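Long-range contact in transcriptional regulator, IclR family (Ruegeria sp. TM1040, PDB 3R4K), which probably binds DNA through an N-terminal helix-turn-helix domain and regulates transcription, its C-terminal GAF-like domain presumably sensing a small effector: residues R181-I189 with V196-F204. Sequence-based numbering, arbitrary orientation. Where two conformers were deposited one is given.
Sequences RRTGLAQSI and VHSHAVPIF
Gln187 lays its side chain over the imidazole of His199, with CG 3.7 Å from the ring centroid in a CH-pi contact and the amide stacked on the ring, their planes 20° apart. Both residues sit on adjacent antiparallel strands, 186-189 and 196-204, which form a beta hairpin at one margin of the six-stranded sheet in the GAF-like effector domain of the IclR family. Beyond CG the glutamine chain runs extended (chi2 -176°), which lays the amide across the His199 ring and brings OE1 to the next histidine on the same face: His197 NE2 donates to Gln187 OE1 at 2.9 Å. The oxygen lies in the imidazole plane, so the ring meets it edge-on, although the hydrogen bond is bent, with an N-H...O angle of 149°. Ile189 closes over a face of His197, its CG1 standing 3.6 Å from the centroid and close to the ring normal. A leucine in place of His197 would probably leave Gln187 OE1 without its donor and the amide freer to turn above His199. Leu185 continues this row, meeting the rim of His199 with CD2 and Val201 CG1 with CD1. Helix 225-245 packs against the same side, bringing Ile231, Pro232 and Leu235 onto His199.

The other face carries the small residues Ala186, Ser188, Ser198 and Ala200, and helix 137-143 rests on it through Ala137. Between the faces, two hydrogen-bonded pairs lock the register. Ala186 N reaches Ala200 O at 2.8 Å, nearly straight, and Ala200 N returns the bond to Ala186 O. Ser188 and Ser198 repeat the exchange two residues further along, beyond the non-hydrogen-bonded pair Gln187-His199. There Ser188 O takes the backbone N-H of Ser198 at 2.9 Å and also a weak bond from Ser198 OG at 3.4 Å.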
loop_
_atom_site.group_PDB
_atom_site.type_symbol
_atom_site.label_atom_id
_atom_site.label_comp_id
_atom_site.label_asym_id
_atom_site.label_seq_id
_atom_site.Cartn_x
_atom_site.Cartn_y
_atom_site.Cartn_z
ATOM N N ARG A 181 11.546 8.691 -22.438
ATOM C CA ARG A 181 12.222 7.636 -21.669
ATOM C C ARG A 181 13.631 8.085 -21.288
ATOM O O ARG A 181 14.090 7.858 -20.168
ATOM C CB ARG A 181 12.314 6.337 -22.503
ATOM C CG ARG A 181 11.031 5.525 -22.602
ATOM C CD ARG A 181 11.241 4.151 -23.236
ATOM N NE ARG A 181 9.971 3.460 -23.498
ATOM C CZ ARG A 181 9.679 2.222 -23.102
ATOM N NH1 ARG A 181 10.559 1.514 -22.405
ATOM N NH2 ARG A 181 8.495 1.693 -23.383
ATOM N N ARG A 182 14.309 8.724 -22.244
ATOM C CA ARG A 182 15.678 9.210 -22.167
ATOM C C ARG A 182 15.846 10.454 -21.270
ATOM O O ARG A 182 16.845 10.546 -20.549
ATOM C CB ARG A 182 16.148 9.534 -23.594
ATOM C CG ARG A 182 17.659 9.494 -23.788
ATOM C CD ARG A 182 18.074 10.046 -25.143
ATOM N NE ARG A 182 17.694 11.450 -25.345
ATOM C CZ ARG A 182 18.420 12.496 -24.959
ATOM N NH1 ARG A 182 19.572 12.316 -24.322
ATOM N NH2 ARG A 182 17.995 13.730 -25.197
ATOM N N THR A 183 14.906 11.418 -21.347
ATOM C CA THR A 183 14.996 12.696 -20.629
ATOM C C THR A 183 14.147 12.767 -19.352
ATOM O O THR A 183 14.394 13.642 -18.523
ATOM C CB THR A 183 14.610 13.848 -21.566
ATOM O OG1 THR A 183 13.236 13.720 -21.939
ATOM C CG2 THR A 183 15.497 13.921 -22.810
ATOM N N GLY A 184 13.174 11.871 -19.201
ATOM C CA GLY A 184 12.296 11.827 -18.030
ATOM C C GLY A 184 11.213 12.897 -17.999
ATOM O O GLY A 184 10.580 13.107 -16.956
ATOM N N LEU A 185 10.992 13.581 -19.145
ATOM C CA LEU A 185 10.015 14.661 -19.314
ATOM C C LEU A 185 9.413 14.642 -20.728
ATOM O O LEU A 185 10.136 14.462 -21.717
ATOM C CB LEU A 185 10.681 16.028 -19.042
ATOM C CG LEU A 185 9.747 17.227 -18.884
ATOM C CD1 LEU A 185 10.178 18.083 -17.735
ATOM C CD2 LEU A 185 9.719 18.061 -20.136
ATOM N N ALA A 186 8.086 14.842 -20.805
ATOM C CA ALA A 186 7.326 14.875 -22.054
ATOM C C ALA A 186 6.766 16.268 -22.311
ATOM O O ALA A 186 6.377 16.973 -21.378
ATOM C CB ALA A 186 6.190 13.856 -22.013
ATOM N N GLN A 187 6.720 16.649 -23.589
ATOM C CA GLN A 187 6.157 17.907 -24.063
ATOM C C GLN A 187 5.160 17.633 -25.197
ATOM O O GLN A 187 5.369 16.710 -25.986
ATOM C CB GLN A 187 7.256 18.861 -24.530
ATOM C CG GLN A 187 7.728 19.812 -23.443
ATOM C CD GLN A 187 8.749 20.791 -23.969
ATOM O OE1 GLN A 187 8.436 21.761 -24.674
ATOM N NE2 GLN A 187 10.006 20.550 -23.651
ATOM N N SER A 188 4.060 18.407 -25.249
ATOM C CA SER A 188 3.028 18.290 -26.285
ATOM C C SER A 188 2.388 19.643 -26.544
ATOM O O SER A 188 1.943 20.311 -25.610
ATOM C CB SER A 188 1.967 17.260 -25.909
ATOM O OG SER A 188 0.943 17.170 -26.886
ATOM N N ILE A 189 2.365 20.050 -27.819
ATOM C CA ILE A 189 1.805 21.321 -28.250
ATOM C C ILE A 189 0.563 21.056 -29.095
ATOM O O ILE A 189 0.651 20.513 -30.196
ATOM C CB ILE A 189 2.849 22.207 -28.983
ATOM C CG1 ILE A 189 4.155 22.325 -28.159
ATOM C CG2 ILE A 189 2.266 23.588 -29.279
ATOM C CD1 ILE A 189 5.424 22.593 -28.969
ATOM N N VAL A 196 -2.489 24.957 -26.598
ATOM C CA VAL A 196 -2.109 24.583 -25.240
ATOM C C VAL A 196 -0.767 23.870 -25.328
ATOM O O VAL A 196 -0.640 22.895 -26.073
ATOM C CB VAL A 196 -3.178 23.751 -24.487
ATOM C CG1 VAL A 196 -2.681 23.357 -23.096
ATOM C CG2 VAL A 196 -4.491 24.521 -24.381
ATOM N N HIS A 197 0.235 24.383 -24.604
ATOM C CA HIS A 197 1.578 23.806 -24.525
ATOM C C HIS A 197 1.730 23.156 -23.155
ATOM O O HIS A 197 1.726 23.861 -22.144
ATOM C CB HIS A 197 2.673 24.866 -24.766
ATOM C CG HIS A 197 4.051 24.300 -24.906
ATOM N ND1 HIS A 197 4.936 24.792 -25.852
ATOM C CD2 HIS A 197 4.654 23.298 -24.225
ATOM C CE1 HIS A 197 6.046 24.092 -25.702
ATOM N NE2 HIS A 197 5.917 23.175 -24.742
ATOM N N SER A 198 1.833 21.822 -23.117
ATOM C CA SER A 198 1.959 21.082 -21.874
ATOM C C SER A 198 3.328 20.401 -21.707
ATOM O O SER A 198 3.980 20.026 -22.683
ATOM C CB SER A 198 0.851 20.038 -21.739
ATOM O OG SER A 198 0.010 19.898 -22.876
ATOM N N HIS A 199 3.752 20.279 -20.439
ATOM C CA HIS A 199 4.954 19.611 -19.937
ATOM C C HIS A 199 4.504 18.577 -18.927
ATOM O O HIS A 199 3.659 18.902 -18.087
ATOM C CB HIS A 199 5.899 20.611 -19.254
ATOM C CG HIS A 199 6.617 21.545 -20.165
ATOM N ND1 HIS A 199 5.990 22.661 -20.692
ATOM C CD2 HIS A 199 7.918 21.557 -20.534
ATOM C CE1 HIS A 199 6.911 23.282 -21.405
ATOM N NE2 HIS A 199 8.087 22.651 -21.340
ATOM N N ALA A 200 5.049 17.353 -18.972
ATOM C CA ALA A 200 4.652 16.325 -18.004
ATOM C C ALA A 200 5.778 15.389 -17.646
ATOM O O ALA A 200 6.650 15.105 -18.466
ATOM C CB ALA A 200 3.473 15.522 -18.521
ATOM N N VAL A 201 5.746 14.919 -16.396
ATOM C CA VAL A 201 6.696 13.960 -15.830
ATOM C C VAL A 201 5.908 12.758 -15.304
ATOM O O VAL A 201 4.797 12.944 -14.794
ATOM C CB VAL A 201 7.631 14.562 -14.729
ATOM C CG1 VAL A 201 8.609 15.571 -15.319
ATOM C CG2 VAL A 201 6.851 15.160 -13.557
ATOM N N PRO A 202 6.443 11.526 -15.388
ATOM C CA PRO A 202 5.704 10.385 -14.829
ATOM C C PRO A 202 5.794 10.337 -13.296
ATOM O O PRO A 202 6.748 10.843 -12.704
ATOM C CB PRO A 202 6.400 9.187 -15.463
ATOM C CG PRO A 202 7.823 9.651 -15.643
ATOM C CD PRO A 202 7.752 11.110 -15.943
ATOM N N ILE A 203 4.769 9.750 -12.659
ATOM C CA ILE A 203 4.693 9.536 -11.219
ATOM C C ILE A 203 4.759 8.038 -11.042
ATOM O O ILE A 203 4.044 7.292 -11.731
ATOM C CB ILE A 203 3.436 10.193 -10.569
ATOM C CG1 ILE A 203 3.394 11.721 -10.817
ATOM C CG2 ILE A 203 3.326 9.876 -9.061
ATOM C CD1 ILE A 203 4.621 12.587 -10.251
ATOM N N PHE A 204 5.683 7.595 -10.192
ATOM C CA PHE A 204 5.902 6.182 -9.959
ATOM C C PHE A 204 5.450 5.814 -8.573
ATOM O O PHE A 204 5.696 6.570 -7.627
ATOM C CB PHE A 204 7.392 5.831 -10.170
ATOM C CG PHE A 204 7.909 6.058 -11.573
ATOM C CD1 PHE A 204 7.578 5.183 -12.608
ATOM C CD2 PHE A 204 8.761 7.115 -11.854
ATOM C CE1 PHE A 204 8.058 5.394 -13.908
ATOM C CE2 PHE A 204 9.250 7.318 -13.153
ATOM C CZ PHE A 204 8.901 6.453 -14.169
#